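Side-chain contact in beta-galactosidase (Trichoderma reesei, PDB 3OG2), which probably hydrolyses terminal non-reducing beta-D-galactose residues in beta-D-galactosides, as a family 35 glycoside hydrolase built around a TIM barrel: residues 33-38 against 108-113. Residues are numbered along the deposited sequence; the frame is centred on the assembly and turned at random.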
loop_
_atom_site.group_PDB
_atom_site.type_symbol
_atom_site.label_atom_id
_atom_site.label_comp_id
_atom_site.label_asym_id
_atom_site.label_seq_id
_atom_site.Cartn_x
_atom_site.Cartn_y
_atom_site.Cartn_z
ATOM N N LEU A 33 6.936 20.038 -12.012
ATOM C CA LEU A 33 5.729 20.753 -11.620
ATOM C C LEU A 33 6.071 22.042 -10.925
ATOM O O LEU A 33 7.138 22.220 -10.309
ATOM C CB LEU A 33 4.966 19.770 -10.696
ATOM C CG LEU A 33 3.482 19.759 -10.785
ATOM C CD1 LEU A 33 3.058 19.196 -12.154
ATOM C CD2 LEU A 33 2.882 18.949 -9.675
ATOM N N PHE A 34 5.125 22.951 -10.964
ATOM C CA PHE A 34 5.100 24.146 -10.125
ATOM C C PHE A 34 3.801 24.139 -9.340
ATOM O O PHE A 34 2.724 23.886 -9.945
ATOM C CB PHE A 34 5.134 25.415 -10.971
ATOM C CG PHE A 34 6.377 25.735 -11.775
ATOM C CD1 PHE A 34 6.745 24.944 -12.845
ATOM C CD2 PHE A 34 7.167 26.838 -11.449
ATOM C CE1 PHE A 34 7.884 25.206 -13.609
ATOM C CE2 PHE A 34 8.270 27.123 -12.266
ATOM C CZ PHE A 34 8.603 26.366 -13.356
ATOM N N VAL A 35 3.861 24.400 -8.054
ATOM C CA VAL A 35 2.679 24.502 -7.225
ATOM C C VAL A 35 2.689 25.906 -6.620
ATOM O O VAL A 35 3.667 26.272 -5.937
ATOM C CB VAL A 35 2.648 23.365 -6.159
ATOM C CG1 VAL A 35 1.431 23.607 -5.220
ATOM C CG2 VAL A 35 2.606 21.979 -6.763
ATOM N N HIS A 36 1.651 26.703 -6.882
ATOM C CA HIS A 36 1.623 28.096 -6.470
ATOM C C HIS A 36 2.904 28.804 -6.944
ATOM O O HIS A 36 3.428 29.679 -6.263
ATOM C CB HIS A 36 1.454 28.229 -4.961
ATOM C CG HIS A 36 0.171 27.737 -4.369
ATOM N ND1 HIS A 36 -1.042 28.314 -4.695
ATOM C CD2 HIS A 36 -0.175 26.773 -3.482
ATOM C CE1 HIS A 36 -2.050 27.732 -4.041
ATOM N NE2 HIS A 36 -1.543 26.783 -3.290
ATOM N N GLY A 37 3.391 28.453 -8.144
ATOM C CA GLY A 37 4.510 29.202 -8.713
ATOM C C GLY A 37 5.851 28.697 -8.224
ATOM O O GLY A 37 6.874 29.266 -8.687
ATOM N N GLU A 38 5.920 27.689 -7.382
ATOM C CA GLU A 38 7.155 27.201 -6.810
ATOM C C GLU A 38 7.519 25.886 -7.485
ATOM O O GLU A 38 6.684 24.964 -7.472
ATOM C CB GLU A 38 6.961 26.948 -5.289
ATOM C CG GLU A 38 8.233 26.420 -4.632
ATOM C CD GLU A 38 8.070 25.966 -3.199
ATOM O OE1 GLU A 38 6.948 25.845 -2.669
ATOM O OE2 GLU A 38 9.133 25.752 -2.545
ATOM N N GLY A 108 -0.504 18.416 5.724
ATOM C CA GLY A 108 0.256 19.174 4.764
ATOM C C GLY A 108 0.753 18.310 3.607
ATOM O O GLY A 108 1.898 18.495 3.178
ATOM N N ILE A 109 -0.086 17.457 3.089
ATOM C CA ILE A 109 0.198 16.545 1.974
ATOM C C ILE A 109 -0.733 16.857 0.830
ATOM O O ILE A 109 -1.936 17.095 1.048
ATOM C CB ILE A 109 0.014 15.081 2.483
ATOM C CG1 ILE A 109 1.144 14.735 3.453
ATOM C CG2 ILE A 109 -0.174 14.054 1.350
ATOM C CD1 ILE A 109 2.489 14.593 2.774
ATOM N N TYR A 110 -0.185 16.874 -0.391
ATOM C CA TYR A 110 -1.006 17.003 -1.598
ATOM C C TYR A 110 -1.348 15.597 -2.114
ATOM O O TYR A 110 -0.741 14.605 -1.685
ATOM C CB TYR A 110 -0.277 17.817 -2.655
ATOM C CG TYR A 110 -0.120 19.267 -2.272
ATOM C CD1 TYR A 110 -1.262 20.050 -2.125
ATOM C CD2 TYR A 110 1.121 19.852 -2.098
ATOM C CE1 TYR A 110 -1.181 21.428 -1.788
ATOM C CE2 TYR A 110 1.211 21.199 -1.775
ATOM C CZ TYR A 110 0.080 21.954 -1.637
ATOM O OH TYR A 110 0.201 23.311 -1.272
ATOM N N LEU A 111 -2.331 15.523 -3.032
ATOM C CA LEU A 111 -2.789 14.221 -3.498
ATOM C C LEU A 111 -2.835 14.121 -5.017
ATOM O O LEU A 111 -3.239 15.074 -5.727
ATOM C CB LEU A 111 -4.223 13.960 -2.989
ATOM C CG LEU A 111 -4.365 13.829 -1.458
ATOM C CD1 LEU A 111 -5.855 13.712 -1.098
ATOM C CD2 LEU A 111 -3.560 12.698 -0.891
ATOM N N LEU A 112 -2.447 12.931 -5.477
ATOM C CA LEU A 112 -2.653 12.453 -6.851
ATOM C C LEU A 112 -3.822 11.479 -6.799
ATOM O O LEU A 112 -3.704 10.418 -6.185
ATOM C CB LEU A 112 -1.360 11.803 -7.349
ATOM C CG LEU A 112 -1.523 10.868 -8.562
ATOM C CD1 LEU A 112 -2.252 11.499 -9.747
ATOM C CD2 LEU A 112 -0.146 10.368 -9.026
ATOM N N ALA A 113 -4.948 11.864 -7.405
ATOM C CA ALA A 113 -6.159 11.047 -7.375
ATOM C C ALA A 113 -6.206 10.127 -8.584
ATOM O O ALA A 113 -6.043 10.621 -9.708
ATOM C CB ALA A 113 -7.388 11.974 -7.396
#
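Val35 and His36 meet the phenol end of Tyr110 where a beta hairpin of the TIM-barrel domain approaches the start of barrel strand 110-116, a small example of how one long aromatic side chain can bridge strands that are not neighbours in a sheet. The CA atoms of Val35 and Tyr110 are 10.1 Å apart, and the tyrosine side chain covers about half of that distance. Its CG lies opposite its own carbonyl carbon and beside the backbone N (chi1 -68°), which sends the ring out toward the hairpin. Val35 answers with a single methyl: CG1, anti to the backbone N at chi1 175°, stands 4.2 Å from Tyr110 CZ and approaches the ring obliquely, the two side chains running antiparallel as they pass. This is a loose apolar touch, with no hydrogen bond between the segments.

The hairpin itself is closed by a type I' turn from Val35 to Glu38, in which Val35 N gives a 2.9 Å bond to Glu38 O and Glu38 N returns one to Val35 O. His36 and Gly37, at its two central positions, both have positive phi, as a type I' turn requires. Beyond the hairpin, the Tyr110 ring also stacks with that of Tyr572, and the two carboxylate oxygens of Glu38 accept hydrogen bonds from the backbone N of Leu576 and of Met577, so this corner of the barrel meets a later part of the chain. On the more exposed side, His36 presents a ring edge, its CD2 lying 4.1 Å from Tyr110 OH, which sits near the imidazole plane.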